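Local coordinates for protein esterase (Uncultured bacterium, PDB 5EGN) that probably hydrolyses carboxylic esters and degrades N-acyl homoserine lactones, the quorum-sensing signals of bacteria, as an alpha/beta hydrolase-fold esterase, at residues V20-L25 against Q44-I49; W35-F40 against E247-F252. The protein carries 2 engineered substitutions. All blocks are in the same frame, centred on the assembly; numbering follows the deposited sequence.

Contact 1: residues V20-L25 against Q44-I49; sequences VPIVFL and QTNHVI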
ATOM      1  N   VAL A  20      -0.243 -19.068 -11.328  1.00 24.36           N
ATOM      2  CA  VAL A  20       1.027 -19.377 -10.682  1.00 24.43           C
ATOM      3  C   VAL A  20       1.261 -18.415  -9.525  1.00 24.38           C
ATOM      4  O   VAL A  20       1.310 -17.203  -9.724  1.00 24.57           O
ATOM      5  CB  VAL A  20       2.202 -19.299 -11.676  1.00 23.41           C
ATOM      6  CG1 VAL A  20       3.526 -19.524 -10.963  1.00 23.87           C
ATOM      7  CG2 VAL A  20       2.015 -20.305 -12.800  1.00 22.59           C
ATOM      8  N   PRO A  21       1.401 -18.954  -8.307  1.00 24.79           N
ATOM      9  CA  PRO A  21       1.485 -18.143  -7.086  1.00 24.99           C
ATOM     10  C   PRO A  21       2.777 -17.338  -6.965  1.00 24.64           C
ATOM     11  O   PRO A  21       3.860 -17.854  -7.241  1.00 25.22           O
ATOM     12  CB  PRO A  21       1.402 -19.188  -5.963  1.00 25.60           C
ATOM     13  CG  PRO A  21       0.876 -20.433  -6.613  1.00 25.77           C
ATOM     14  CD  PRO A  21       1.403 -20.394  -8.007  1.00 25.36           C
ATOM     15  N   ILE A  22       2.650 -16.080  -6.552  1.00 24.50           N
ATOM     16  CA  ILE A  22       3.808 -15.243  -6.250  1.00 24.50           C
ATOM     17  C   ILE A  22       3.709 -14.712  -4.824  1.00 23.26           C
ATOM     18  O   ILE A  22       2.745 -14.033  -4.477  1.00 22.82           O
ATOM     19  CB  ILE A  22       3.933 -14.049  -7.218  1.00 24.25           C
ATOM     20  CG1 ILE A  22       4.005 -14.526  -8.669  1.00 24.72           C
ATOM     21  CG2 ILE A  22       5.155 -13.209  -6.869  1.00 23.74           C
ATOM     22  CD1 ILE A  22       4.084 -13.397  -9.674  1.00 23.88           C
ATOM     23  N   VAL A  23       4.705 -15.014  -4.000  1.00 23.34           N
ATOM     24  CA  VAL A  23       4.667 -14.589  -2.607  1.00 22.93           C
ATOM     25  C   VAL A  23       5.603 -13.413  -2.330  1.00 22.66           C
ATOM     26  O   VAL A  23       6.819 -13.519  -2.497  1.00 22.51           O
ATOM     27  CB  VAL A  23       5.022 -15.747  -1.659  1.00 23.75           C
ATOM     28  CG1 VAL A  23       5.043 -15.262  -0.224  1.00 22.97           C
ATOM     29  CG2 VAL A  23       4.022 -16.883  -1.822  1.00 23.94           C
ATOM     30  N   PHE A  24       5.023 -12.294  -1.901  1.00 22.50           N
ATOM     31  CA  PHE A  24       5.782 -11.099  -1.563  1.00 22.26           C
ATOM     32  C   PHE A  24       6.034 -10.991  -0.058  1.00 22.22           C
ATOM     33  O   PHE A  24       5.095 -10.992   0.776  1.00 22.60           O
ATOM     34  CB  PHE A  24       5.069  -9.841  -2.070  1.00 21.83           C
ATOM     35  CG  PHE A  24       4.918  -9.783  -3.567  1.00 21.73           C
ATOM     36  CD1 PHE A  24       3.757 -10.232  -4.174  1.00 21.68           C
ATOM     37  CD2 PHE A  24       5.934  -9.277  -4.365  1.00 21.58           C
ATOM     38  CE1 PHE A  24       3.610 -10.176  -5.548  1.00 22.21           C
ATOM     39  CE2 PHE A  24       5.791  -9.217  -5.739  1.00 22.02           C
ATOM     40  CZ  PHE A  24       4.628  -9.669  -6.330  1.00 22.39           C
ATOM     41  N   LEU A  25       7.326 -10.905   0.255  1.00 22.70           N
ATOM     42  CA  LEU A  25       7.848 -10.843   1.610  1.00 23.51           C
ATOM     43  C   LEU A  25       8.532  -9.504   1.832  1.00 23.38           C
ATOM     44  O   LEU A  25       9.612  -9.257   1.293  1.00 23.72           O
ATOM     45  CB  LEU A  25       8.836 -11.985   1.846  1.00 25.66           C
ATOM     46  CG  LEU A  25       8.305 -13.379   1.529  1.00 23.94           C
ATOM     47  CD1 LEU A  25       9.371 -14.447   1.723  1.00 26.13           C
ATOM     48  CD2 LEU A  25       7.102 -13.645   2.408  1.00 23.71           C
ATOM     49  N   GLN A  44      -3.197  -9.751 -12.009  1.00 22.48           N
ATOM     50  CA  GLN A  44      -3.902  -9.922 -13.273  1.00 22.63           C
ATOM     51  C   GLN A  44      -3.507 -11.231 -13.951  1.00 22.92           C
ATOM     52  O   GLN A  44      -4.298 -11.826 -14.680  1.00 22.83           O
ATOM     53  CB  GLN A  44      -3.622  -8.747 -14.213  1.00 22.80           C
ATOM     54  CG  GLN A  44      -4.023  -7.388 -13.667  1.00 22.32           C
ATOM     55  CD  GLN A  44      -3.804  -6.273 -14.671  1.00 22.50           C
ATOM     56  OE1 GLN A  44      -3.008  -5.363 -14.443  1.00 22.30           O
ATOM     57  NE2 GLN A  44      -4.510  -6.342 -15.793  1.00 22.89           N
ATOM     58  N   THR A  45      -2.279 -11.673 -13.701  1.00 23.07           N
ATOM     59  CA  THR A  45      -1.748 -12.865 -14.352  1.00 23.38           C
ATOM     60  C   THR A  45      -1.403 -13.971 -13.361  1.00 24.22           C
ATOM     61  O   THR A  45      -1.211 -15.121 -13.752  1.00 23.73           O
ATOM     62  CB  THR A  45      -0.487 -12.539 -15.172  1.00 22.79           C
ATOM     63  OG1 THR A  45       0.465 -11.865 -14.340  1.00 22.78           O
ATOM     64  CG2 THR A  45      -0.835 -11.652 -16.355  1.00 22.56           C
ATOM     65  N   ASN A  46      -1.321 -13.624 -12.081  1.00 23.41           N
ATOM     66  CA  ASN A  46      -0.883 -14.579 -11.073  1.00 24.18           C
ATOM     67  C   ASN A  46      -1.724 -14.577  -9.805  1.00 24.57           C
ATOM     68  O   ASN A  46      -2.539 -13.683  -9.583  1.00 23.94           O
ATOM     69  CB  ASN A  46       0.577 -14.310 -10.698  1.00 23.80           C
ATOM     70  CG  ASN A  46       1.523 -14.512 -11.860  1.00 23.56           C
ATOM     71  OD1 ASN A  46       1.723 -13.613 -12.676  1.00 23.25           O
ATOM     72  ND2 ASN A  46       2.118 -15.697 -11.939  1.00 23.92           N
ATOM     73  N   HIS A  47      -1.509 -15.596  -8.980  1.00 24.69           N
ATOM     74  CA  HIS A  47      -2.083 -15.658  -7.643  1.00 24.81           C
ATOM     75  C   HIS A  47      -1.135 -14.965  -6.669  1.00 24.41           C
ATOM     76  O   HIS A  47      -0.197 -15.580  -6.158  1.00 24.12           O
ATOM     77  CB  HIS A  47      -2.327 -17.112  -7.230  1.00 25.04           C
ATOM     78  CG  HIS A  47      -2.949 -17.264  -5.877  1.00 25.18           C
ATOM     79  ND1 HIS A  47      -3.120 -18.494  -5.274  1.00 24.84           N
ATOM     80  CD2 HIS A  47      -3.443 -16.351  -5.009  1.00 25.05           C
ATOM     81  CE1 HIS A  47      -3.690 -18.328  -4.096  1.00 24.83           C
ATOM     82  NE2 HIS A  47      -3.897 -17.036  -3.909  1.00 25.36           N
ATOM     83  N   VAL A  48      -1.370 -13.680  -6.422  1.00 24.04           N
ATOM     84  CA  VAL A  48      -0.484 -12.909  -5.563  1.00 23.59           C
ATOM     85  C   VAL A  48      -0.850 -13.060  -4.092  1.00 23.00           C
ATOM     86  O   VAL A  48      -2.021 -12.989  -3.699  1.00 23.26           O
ATOM     87  CB  VAL A  48      -0.472 -11.408  -5.944  1.00 23.22           C
ATOM     88  CG1 VAL A  48       0.059 -11.227  -7.354  1.00 23.19           C
ATOM     89  CG2 VAL A  48      -1.851 -10.790  -5.809  1.00 24.84           C
ATOM     90  N   ILE A  49       0.187 -13.289  -3.296  1.00 22.25           N
ATOM     91  CA  ILE A  49       0.089 -13.473  -1.857  1.00 22.89           C
ATOM     92  C   ILE A  49       1.094 -12.553  -1.192  1.00 22.30           C
ATOM     93  O   ILE A  49       2.288 -12.741  -1.353  1.00 21.65           O
ATOM     94  CB  ILE A  49       0.389 -14.930  -1.449  1.00 23.16           C
ATOM     95  CG1 ILE A  49      -0.515 -15.903  -2.212  1.00 23.69           C
ATOM     96  CG2 ILE A  49       0.275 -15.104   0.062  1.00 22.84           C
ATOM     97  CD1 ILE A  49       0.145 -17.238  -2.493  1.00 24.28           C
TER
HETATM   98  O   HOH W   1      -0.148 -17.673 -13.512  1.00 23.39           O
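Val20 O is gripped by two donors of the neighbouring segment: Asn46 ND2, at 2.8 Å, and His47 N, whose bond to Val20 O is weak. The Asn46 bond is fairly straight (161° at the hydrogen), and the carbonyl oxygen lies in the amide plane. Asn46 CG stands anti to the carbonyl carbon (chi1 -63°), which brings the amide alongside Val20 and across the CD1 methyl of Ile22, 3.5 Å from Asn46 CG. The same amide takes Thr45 OG1 at Asn46 OD1. Asparagine suits this place because it can donate and accept at once. Shortened to alanine, this position is likely to leave Val20 O with little beyond the weak His47 bond, and Thr45 OG1 without its Asn46 OD1 acceptor.

Beyond, strands 21-25 and 47-51 run parallel, a beta-alpha-beta unit of the alpha/beta hydrolase fold joined through helix 36-39. Ile22 N gives to His47 O (2.9 Å), Ile22 O receives from Ile49 N (2.9 Å), and Phe24 N closes on Ile49 O (2.8 Å). Beta-branched valine and isoleucine suit such extended strands: Ile49 CD1 meets Val23 CG2 at 4.0 Å, while on the other face Val48 CG1 sits at the Phe24 ring edge.

Backbone bonds thus pair the strands inside, and a side-chain amide takes over where pairing weakens.

Contact 2: residues W35-F40 against E247-F252; sequences WYFQTF and ERPSEF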
ATOM      1  N   TRP A  35       4.341  -3.437  -1.254  1.00 20.64           N
ATOM      2  CA  TRP A  35       4.203  -4.119  -2.538  1.00 20.79           C
ATOM      3  C   TRP A  35       3.037  -3.595  -3.376  1.00 20.39           C
ATOM      4  O   TRP A  35       2.599  -4.273  -4.313  1.00 20.42           O
ATOM      5  CB  TRP A  35       4.035  -5.623  -2.313  1.00 21.13           C
ATOM      6  CG  TRP A  35       5.192  -6.257  -1.613  1.00 21.32           C
ATOM      7  CD1 TRP A  35       5.195  -6.795  -0.361  1.00 21.66           C
ATOM      8  CD2 TRP A  35       6.522  -6.416  -2.123  1.00 21.35           C
ATOM      9  NE1 TRP A  35       6.442  -7.287  -0.062  1.00 22.09           N
ATOM     10  CE2 TRP A  35       7.276  -7.065  -1.127  1.00 22.40           C
ATOM     11  CE3 TRP A  35       7.149  -6.074  -3.327  1.00 21.72           C
ATOM     12  CZ2 TRP A  35       8.623  -7.382  -1.294  1.00 22.53           C
ATOM     13  CZ3 TRP A  35       8.489  -6.389  -3.492  1.00 22.01           C
ATOM     14  CH2 TRP A  35       9.211  -7.037  -2.481  1.00 22.55           C
ATOM     15  N   TYR A  36       2.555  -2.393  -3.051  1.00 20.29           N
ATOM     16  CA  TYR A  36       1.354  -1.833  -3.674  1.00 20.10           C
ATOM     17  C   TYR A  36       1.438  -1.807  -5.196  1.00 19.97           C
ATOM     18  O   TYR A  36       0.470  -2.130  -5.882  1.00 19.98           O
ATOM     19  CB  TYR A  36       1.075  -0.413  -3.148  1.00 19.94           C
ATOM     20  CG  TYR A  36      -0.150   0.224  -3.778  1.00 19.60           C
ATOM     21  CD1 TYR A  36      -1.425  -0.236  -3.475  1.00 19.16           C
ATOM     22  CD2 TYR A  36      -0.029   1.262  -4.695  1.00 20.04           C
ATOM     23  CE1 TYR A  36      -2.546   0.323  -4.059  1.00 19.83           C
ATOM     24  CE2 TYR A  36      -1.150   1.828  -5.285  1.00 20.48           C
ATOM     25  CZ  TYR A  36      -2.403   1.353  -4.962  1.00 20.33           C
ATOM     26  OH  TYR A  36      -3.518   1.906  -5.541  1.00 19.90           O
ATOM     27  N   PHE A  37       2.596  -1.438  -5.726  1.00 20.21           N
ATOM     28  CA  PHE A  37       2.735  -1.320  -7.171  1.00 20.45           C
ATOM     29  C   PHE A  37       2.996  -2.659  -7.856  1.00 20.89           C
ATOM     30  O   PHE A  37       2.938  -2.749  -9.082  1.00 21.13           O
ATOM     31  CB  PHE A  37       3.852  -0.342  -7.526  1.00 20.77           C
ATOM     32  CG  PHE A  37       3.580   1.072  -7.107  1.00 20.27           C
ATOM     33  CD1 PHE A  37       2.628   1.836  -7.761  1.00 20.63           C
ATOM     34  CD2 PHE A  37       4.284   1.639  -6.061  1.00 20.67           C
ATOM     35  CE1 PHE A  37       2.381   3.142  -7.372  1.00 21.04           C
ATOM     36  CE2 PHE A  37       4.043   2.941  -5.668  1.00 20.56           C
ATOM     37  CZ  PHE A  37       3.091   3.694  -6.324  1.00 20.15           C
ATOM     38  N   GLN A  38       3.279  -3.694  -7.071  1.00 21.39           N
ATOM     39  CA  GLN A  38       3.508  -5.025  -7.624  1.00 21.30           C
ATOM     40  C   GLN A  38       2.268  -5.899  -7.490  1.00 21.10           C
ATOM     41  O   GLN A  38       1.907  -6.635  -8.408  1.00 21.00           O
ATOM     42  CB  GLN A  38       4.692  -5.706  -6.934  1.00 21.25           C
ATOM     43  CG  GLN A  38       6.056  -5.174  -7.341  1.00 22.46           C
ATOM     44  CD  GLN A  38       6.366  -3.823  -6.732  1.00 21.70           C
ATOM     45  OE1 GLN A  38       6.171  -3.607  -5.537  1.00 20.62           O
ATOM     46  NE2 GLN A  38       6.854  -2.902  -7.556  1.00 22.89           N
ATOM     47  N   THR A  39       1.621  -5.790  -6.333  1.00 21.16           N
ATOM     48  CA  THR A  39       0.534  -6.679  -5.933  1.00 21.10           C
ATOM     49  C   THR A  39      -0.565  -6.855  -6.978  1.00 21.21           C
ATOM     50  O   THR A  39      -0.933  -7.978  -7.316  1.00 21.70           O
ATOM     51  CB  THR A  39      -0.119  -6.180  -4.630  1.00 20.26           C
ATOM     52  OG1 THR A  39       0.857  -6.164  -3.583  1.00 20.49           O
ATOM     53  CG2 THR A  39      -1.274  -7.082  -4.227  1.00 20.93           C
ATOM     54  N   PHE A  40      -1.077  -5.746  -7.496  1.00 20.83           N
ATOM     55  CA  PHE A  40      -2.261  -5.789  -8.348  1.00 21.35           C
ATOM     56  C   PHE A  40      -1.981  -5.983  -9.847  1.00 21.80           C
ATOM     57  O   PHE A  40      -2.750  -6.672 -10.519  1.00 22.56           O
ATOM     58  CB  PHE A  40      -3.094  -4.526  -8.117  1.00 20.84           C
ATOM     59  CG  PHE A  40      -3.524  -4.353  -6.688  1.00 21.04           C
ATOM     60  CD1 PHE A  40      -4.635  -5.020  -6.202  1.00 21.56           C
ATOM     61  CD2 PHE A  40      -2.803  -3.546  -5.824  1.00 20.59           C
ATOM     62  CE1 PHE A  40      -5.028  -4.876  -4.884  1.00 21.20           C
ATOM     63  CE2 PHE A  40      -3.190  -3.397  -4.506  1.00 20.98           C
ATOM     64  CZ  PHE A  40      -4.304  -4.064  -4.035  1.00 21.00           C
ATOM     65  N   GLU A 247      11.487   2.533  -5.758  1.00 24.65           N
ATOM     66  CA  GLU A 247      12.304   3.548  -6.418  1.00 25.37           C
ATOM     67  C   GLU A 247      12.056   3.577  -7.925  1.00 26.05           C
ATOM     68  O   GLU A 247      11.909   4.647  -8.517  1.00 26.32           O
ATOM     69  CB  GLU A 247      13.786   3.312  -6.119  1.00 25.07           C
ATOM     70  CG  GLU A 247      14.144   3.509  -4.648  1.00 24.69           C
ATOM     71  CD  GLU A 247      15.627   3.351  -4.377  1.00 26.28           C
ATOM     72  OE1 GLU A 247      15.992   2.462  -3.576  1.00 25.82           O
ATOM     73  OE2 GLU A 247      16.425   4.120  -4.951  1.00 26.37           O
ATOM     74  N   ARG A 248      12.021   2.402  -8.545  1.00 26.35           N
ATOM     75  CA  ARG A 248      11.675   2.288  -9.960  1.00 27.22           C
ATOM     76  C   ARG A 248      10.723   1.113 -10.172  1.00 26.62           C
ATOM     77  O   ARG A 248      11.111   0.094 -10.740  1.00 28.34           O
ATOM     78  CB  ARG A 248      12.931   2.114 -10.822  1.00 30.74           C
ATOM     79  CG  ARG A 248      13.992   3.185 -10.612  1.00 32.30           C
ATOM     80  CD  ARG A 248      15.097   3.099 -11.654  1.00 39.84           C
ATOM     81  NE  ARG A 248      14.621   3.475 -12.982  1.00 38.66           N
ATOM     82  CZ  ARG A 248      14.530   4.729 -13.412  1.00 41.42           C
ATOM     83  NH1 ARG A 248      14.879   5.733 -12.619  1.00 40.71           N
ATOM     84  NH2 ARG A 248      14.086   4.981 -14.636  1.00 41.05           N
ATOM     85  N   PRO A 249       9.466   1.260  -9.718  1.00 26.13           N
ATOM     86  CA  PRO A 249       8.476   0.177  -9.644  1.00 26.27           C
ATOM     87  C   PRO A 249       8.224  -0.567 -10.958  1.00 27.51           C
ATOM     88  O   PRO A 249       8.220  -1.797 -10.956  1.00 32.14           O
ATOM     89  CB  PRO A 249       7.205   0.903  -9.193  1.00 24.60           C
ATOM     90  CG  PRO A 249       7.697   2.105  -8.470  1.00 23.71           C
ATOM     91  CD  PRO A 249       8.911   2.536  -9.230  1.00 24.86           C
ATOM     92  N   SER A 250       8.012   0.161 -12.050  1.00 27.47           N
ATOM     93  CA  SER A 250       7.705  -0.464 -13.336  1.00 28.58           C
ATOM     94  C   SER A 250       8.852  -1.335 -13.851  1.00 30.75           C
ATOM     95  O   SER A 250       8.624  -2.408 -14.413  1.00 32.92           O
ATOM     96  CB  SER A 250       7.352   0.600 -14.376  1.00 28.03           C
ATOM     97  OG  SER A 250       6.060   1.131 -14.145  1.00 29.97           O
ATOM     98  N   GLU A 251      10.083  -0.873 -13.656  1.00 31.10           N
ATOM     99  CA  GLU A 251      11.252  -1.634 -14.083  1.00 32.98           C
ATOM    100  C   GLU A 251      11.413  -2.913 -13.265  1.00 31.22           C
ATOM    101  O   GLU A 251      11.744  -3.971 -13.812  1.00 32.33           O
ATOM    102  CB  GLU A 251      12.513  -0.774 -13.988  1.00 32.91           C
ATOM    103  CG  GLU A 251      12.539   0.365 -14.992  1.00 35.84           C
ATOM    104  CD  GLU A 251      13.835   1.142 -14.956  1.00 43.47           C
ATOM    105  OE1 GLU A 251      14.884   0.533 -14.660  1.00 37.63           O
ATOM    106  OE2 GLU A 251      13.804   2.362 -15.222  1.00 38.95           O
ATOM    107  N   PHE A 252      11.177  -2.817 -11.959  1.00 30.04           N
ATOM    108  CA  PHE A 252      11.153  -4.003 -11.111  1.00 29.75           C
ATOM    109  C   PHE A 252      10.076  -4.963 -11.601  1.00 30.30           C
ATOM    110  O   PHE A 252      10.272  -6.178 -11.605  1.00 31.12           O
ATOM    111  CB  PHE A 252      10.903  -3.634  -9.646  1.00 27.63           C
ATOM    112  CG  PHE A 252      10.892  -4.820  -8.718  1.00 26.61           C
ATOM    113  CD1 PHE A 252      12.068  -5.281  -8.151  1.00 25.99           C
ATOM    114  CD2 PHE A 252       9.708  -5.479  -8.422  1.00 26.09           C
ATOM    115  CE1 PHE A 252      12.065  -6.370  -7.304  1.00 25.91           C
ATOM    116  CE2 PHE A 252       9.700  -6.571  -7.576  1.00 26.92           C
ATOM    117  CZ  PHE A 252      10.880  -7.017  -7.017  1.00 25.56           C
TER
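Gln38 leans against Phe252 and Pro249 of the facing helix. Its CB starts against the Phe24 ring of strand 21-25; CG then comes obliquely to the Phe252 ring, 3.8 Å from Phe252 CD2, and CD follows at 4.1 Å from the same atom. A bend at chi2 (75°) carries the amide onward, crossing that ring at about a right angle, the two planes 81° apart. At the tip, NE2 stays 3.8 Å from Pro249 O, a contact without a hydrogen bond. The NE2 hydrogens go instead to Gln245 O and Asn253 OD1. Glutamine fits because its methylenes pack on aromatic rings while its buried amide still finds acceptors.

Apolar groups fill in around it. Phe37 CB lies beside Pro249 CB at 3.9 Å; proline lacks an amide hydrogen, which costs little in the first turn of a helix, where backbone N-H groups have no acceptor in a preceding turn. Phe252, with CG trans to its own N (chi1 -179°), also brings CE2 to 4.3 Å from Trp35 CZ3, and both rings reach Val90 of the sheet. Pro249 also packs against Glu160 of the second subunit.

Here the short helix after strand 21-25 meets the last helix, 249-257, on one side of the central sheet, as the first and last helices do in the alpha/beta hydrolase fold.

How the contacts relate
Contact 1 lies within the sheet and contact 2 between helices laid on it: contact 1 pairs the two strands of a beta-alpha-beta unit, and contact 2 packs that unit's helix, 36-39, against helix 249-257. Contact 1 is only partly buried, its Val20 and Asn46 end nearing solvent, whereas every touching residue of contact 2 is buried. Backbone hydrogen bonds dominate the first; the second has none across its segments and relies on aromatic, proline and glutamine packing. They join where Phe24 CB meets Trp35 CD1 (3.5 Å) and Val48 CG2 meets Thr39 O (3.3 Å). The second subunit reaches one residue of the contact 1 segments, Gln44, and five of those of contact 2.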